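Hyaluronidase-phage associated (Streptococcus pyogenes, PDB 2WB3) probably cleaves hyaluronan by a lyase mechanism as part of a phage tail fibre, helping the phage through the capsule of its streptococcal host. Local coordinates at residues Ile85-Thr88 with Ser89-Gly93; Gly36-Ala40 with Leu41-Lys45. All coordinates share one frame; numbering follows the deposited sequence.

Interaction 1 (Ile85-Thr88 with Ser89-Gly93); sequences INST and SGTAG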
# COMPACT_ATOMS: atom_id res chain seq x y z
N ILE A 85 -18.24 20.26 5.09
CA ILE A 85 -18.60 20.01 3.66
C ILE A 85 -18.68 21.31 2.91
O ILE A 85 -19.39 22.21 3.30
CB ILE A 85 -19.95 19.37 3.57
CG1 ILE A 85 -19.96 17.99 4.25
CG2 ILE A 85 -20.37 19.15 2.08
CD1 ILE A 85 -21.34 17.51 4.46
N ASN A 86 -17.96 21.42 1.81
CA ASN A 86 -18.03 22.63 1.05
C ASN A 86 -18.13 22.30 -0.44
O ASN A 86 -17.96 21.16 -0.84
CB ASN A 86 -16.75 23.41 1.27
CG ASN A 86 -16.77 24.80 0.66
OD1 ASN A 86 -17.81 25.47 0.55
ND2 ASN A 86 -15.61 25.27 0.31
N SER A 87 -18.47 23.30 -1.24
CA SER A 87 -18.29 23.19 -2.67
C SER A 87 -17.63 24.48 -3.07
O SER A 87 -18.29 25.48 -3.16
CB SER A 87 -19.62 23.05 -3.35
OG SER A 87 -19.44 23.05 -4.76
N THR A 88 -16.33 24.46 -3.28
CA THR A 88 -15.65 25.72 -3.57
C THR A 88 -16.26 26.37 -4.85
O THR A 88 -16.58 27.57 -4.86
CB THR A 88 -14.11 25.59 -3.61
OG1 THR A 88 -13.74 24.53 -4.48
CG2 THR A 88 -13.54 25.24 -2.26
N SER A 89 -16.53 25.57 -5.88
CA SER A 89 -17.16 26.16 -7.08
C SER A 89 -18.69 26.29 -7.04
O SER A 89 -19.25 27.10 -7.79
CB SER A 89 -16.67 25.49 -8.36
OG SER A 89 -16.79 24.09 -8.32
N GLY A 90 -19.37 25.56 -6.15
CA GLY A 90 -20.82 25.62 -6.03
C GLY A 90 -21.51 24.38 -6.67
O GLY A 90 -21.23 24.03 -7.84
N THR A 91 -22.40 23.75 -5.93
CA THR A 91 -23.11 22.58 -6.44
C THR A 91 -24.61 22.76 -6.40
O THR A 91 -25.17 23.45 -5.52
CB THR A 91 -22.69 21.29 -5.66
OG1 THR A 91 -23.28 20.13 -6.33
CG2 THR A 91 -23.15 21.37 -4.22
N ALA A 92 -25.30 22.11 -7.34
CA ALA A 92 -26.74 22.06 -7.29
C ALA A 92 -27.19 20.83 -6.48
O ALA A 92 -28.34 20.72 -6.15
CB ALA A 92 -27.31 22.00 -8.72
N GLY A 93 -26.31 19.91 -6.12
CA GLY A 93 -26.80 18.70 -5.41
C GLY A 93 -27.00 18.92 -3.93
O GLY A 93 -26.49 19.91 -3.35
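Ser87 and Gly90 meet across a type I beta turn, where two oxygens of the serine converge on one backbone N-H. Gly90 N lies 2.9 Å from Ser87 OG. The bond that closes the turn, from Gly90 N to Ser87 O, is longer at 3.2 Å. Both hydrogen bonds are weak and bent, as expected when a single proton points between two acceptors. The hydroxyl can take part because OG stands anti to its own backbone N (chi1 176°), which swings it across the mouth of the turn. Thr91 closes in behind it: Thr91 CG2 rests 4.0 Å from Ser87 CB, and Thr91 CB is 3.8 Å from Ser87 OG. One step further on, Thr91 OG1 accepts the N-H of Gly93, N to OG1 3.0 Å, in a nearly straight bond of 167° that forms an ST turn. Gly90 itself takes a positive phi, as glycine readily does.

The second subunit holds these hydroxyls from outside: Ser87 OG bonds to its Ile68 carbonyl, Thr91 OG1 to its Ala80 carbonyl and Ser89 OG to the backbone N of its Lys70. Asn100 of the third subunit takes the N-H of Thr91 through its OD1, and ahead of the turn Ile85 pairs in parallel beta ladders with strands of both neighbours. A type I turn following strand 81-86, bonded to two neighbouring chains, fits the triple-stranded beta-helix of this tail fibre.

Interaction 2 (Gly36-Ala40 with Leu41-Lys45); sequences GVEKA and LGTLK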
# COMPACT_ATOMS: atom_id res chain seq x y z
N GLY A 36 -11.64 11.84 -6.81
CA GLY A 36 -12.21 11.04 -7.87
C GLY A 36 -13.08 11.85 -8.80
O GLY A 36 -13.38 12.96 -8.54
N VAL A 37 -13.46 11.25 -9.90
CA VAL A 37 -14.28 11.93 -10.90
C VAL A 37 -15.51 11.09 -11.23
O VAL A 37 -15.90 10.99 -12.36
CB VAL A 37 -13.46 12.22 -12.15
CG1 VAL A 37 -12.35 13.24 -11.83
CG2 VAL A 37 -12.81 10.98 -12.67
N GLU A 38 -16.17 10.55 -10.22
CA GLU A 38 -17.28 9.61 -10.47
C GLU A 38 -18.46 10.27 -11.14
O GLU A 38 -18.89 11.35 -10.75
CB GLU A 38 -17.74 9.01 -9.15
CG GLU A 38 -16.70 8.15 -8.46
CD GLU A 38 -15.58 8.94 -7.84
OE1 GLU A 38 -15.76 10.11 -7.51
OE2 GLU A 38 -14.50 8.38 -7.62
N LYS A 39 -19.06 9.60 -12.10
CA LYS A 39 -20.26 10.12 -12.70
C LYS A 39 -21.38 9.83 -11.79
O LYS A 39 -22.27 10.58 -11.63
CB LYS A 39 -20.59 9.40 -14.00
CG LYS A 39 -21.94 9.73 -14.56
CD LYS A 39 -22.21 8.97 -15.81
CE LYS A 39 -23.47 9.39 -16.54
NZ LYS A 39 -24.04 10.75 -16.31
N ALA A 40 -21.43 8.71 -11.11
CA ALA A 40 -22.63 8.40 -10.32
C ALA A 40 -22.47 7.58 -9.05
O ALA A 40 -23.38 6.90 -8.62
CB ALA A 40 -23.66 7.78 -11.19
N LEU A 41 -21.30 7.67 -8.45
CA LEU A 41 -20.95 6.92 -7.31
C LEU A 41 -20.27 7.84 -6.32
O LEU A 41 -19.97 8.94 -6.60
CB LEU A 41 -20.01 5.85 -7.74
CG LEU A 41 -20.63 4.84 -8.66
CD1 LEU A 41 -19.61 4.03 -9.22
CD2 LEU A 41 -21.61 4.05 -7.91
N GLY A 42 -20.02 7.34 -5.14
CA GLY A 42 -19.20 8.09 -4.19
C GLY A 42 -17.73 8.04 -4.48
O GLY A 42 -17.22 7.02 -4.87
N THR A 43 -17.04 9.16 -4.28
CA THR A 43 -15.59 9.12 -4.41
C THR A 43 -15.04 8.11 -3.36
O THR A 43 -14.11 7.35 -3.61
CB THR A 43 -15.02 10.51 -4.15
OG1 THR A 43 -15.51 11.38 -5.17
CG2 THR A 43 -13.53 10.48 -4.20
N LEU A 44 -15.61 8.15 -2.18
CA LEU A 44 -15.32 7.08 -1.20
C LEU A 44 -16.66 6.41 -0.97
O LEU A 44 -17.64 7.09 -0.71
CB LEU A 44 -14.74 7.65 0.14
CG LEU A 44 -14.65 6.63 1.29
CD1 LEU A 44 -13.77 5.43 0.90
CD2 LEU A 44 -14.09 7.22 2.64
N LYS A 45 -16.70 5.09 -1.02
CA LYS A 45 -17.91 4.38 -0.64
C LYS A 45 -17.58 3.49 0.55
O LYS A 45 -16.60 2.77 0.51
CB LYS A 45 -18.34 3.47 -1.80
CG LYS A 45 -19.47 2.46 -1.58
CD LYS A 45 -20.78 3.11 -1.28
CE LYS A 45 -21.93 2.06 -1.06
NZ LYS A 45 -22.21 1.14 -2.24
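Thr43 OG1 gives its proton to Glu38 OE1 over 2.7 Å, a short bond that ties together the two ends of a loop in the triple-stranded beta-helix, between strands 32-36 and 45-49. The hydroxyl comes in from above the carboxylate, 37° out of its plane, and the two side chains cross at about a right angle. Glu38 gets there because a turn about CB-CG (chi2 74°) folds the chain back, so that the carboxylate lies over the backbone of Thr43, with Glu38 CD 3.4 Å from Thr43 CA. The stem of the same side chain runs past two carbonyls of the loop: Glu38 CB lies 3.4 Å from Leu41 O, and Glu38 CG 3.8 Å from Gly42 O.

The other carboxylate oxygen, OE2, has a weak hydrogen bond from the backbone N of Ala31 of the second subunit, so the group spans an interface as well as the loop. Ser30 of that subunit bonds to the carbonyl of Gly42, while His48 of the third subunit reaches the carbonyl of Glu38 through NE2. The side chain of Lys39 sets off away from 41-45; its ammonium bonds to the carbonyl of Tyr57 of the third subunit and makes a cation-pi contact with the same residue.

Buried inside the loop, Leu41 N finds no hydrogen-bond partner. At the far end, the methyl of Thr43 approaches the last residue of strand 32-36: Thr43 CG2 lies 3.5 Å from Gly36 N.

Along the chain interaction 2 comes first, in the loop joining strands 32-36 and 45-49, and interaction 1 follows beyond strand 64-69, where strand 81-86 gives way to the loop leading to strand 96-100. Their centres lie about 15 Å apart and their nearest atoms about 11 Å, so they do not touch. What they share is their setting: each is a local turn beside a short strand, and each is flanked by the second and third subunits, whose strands extend its sheet through parallel ladders. Both loops are thus packed against neighbouring chains, consistent with the intertwined triple-stranded beta-helix.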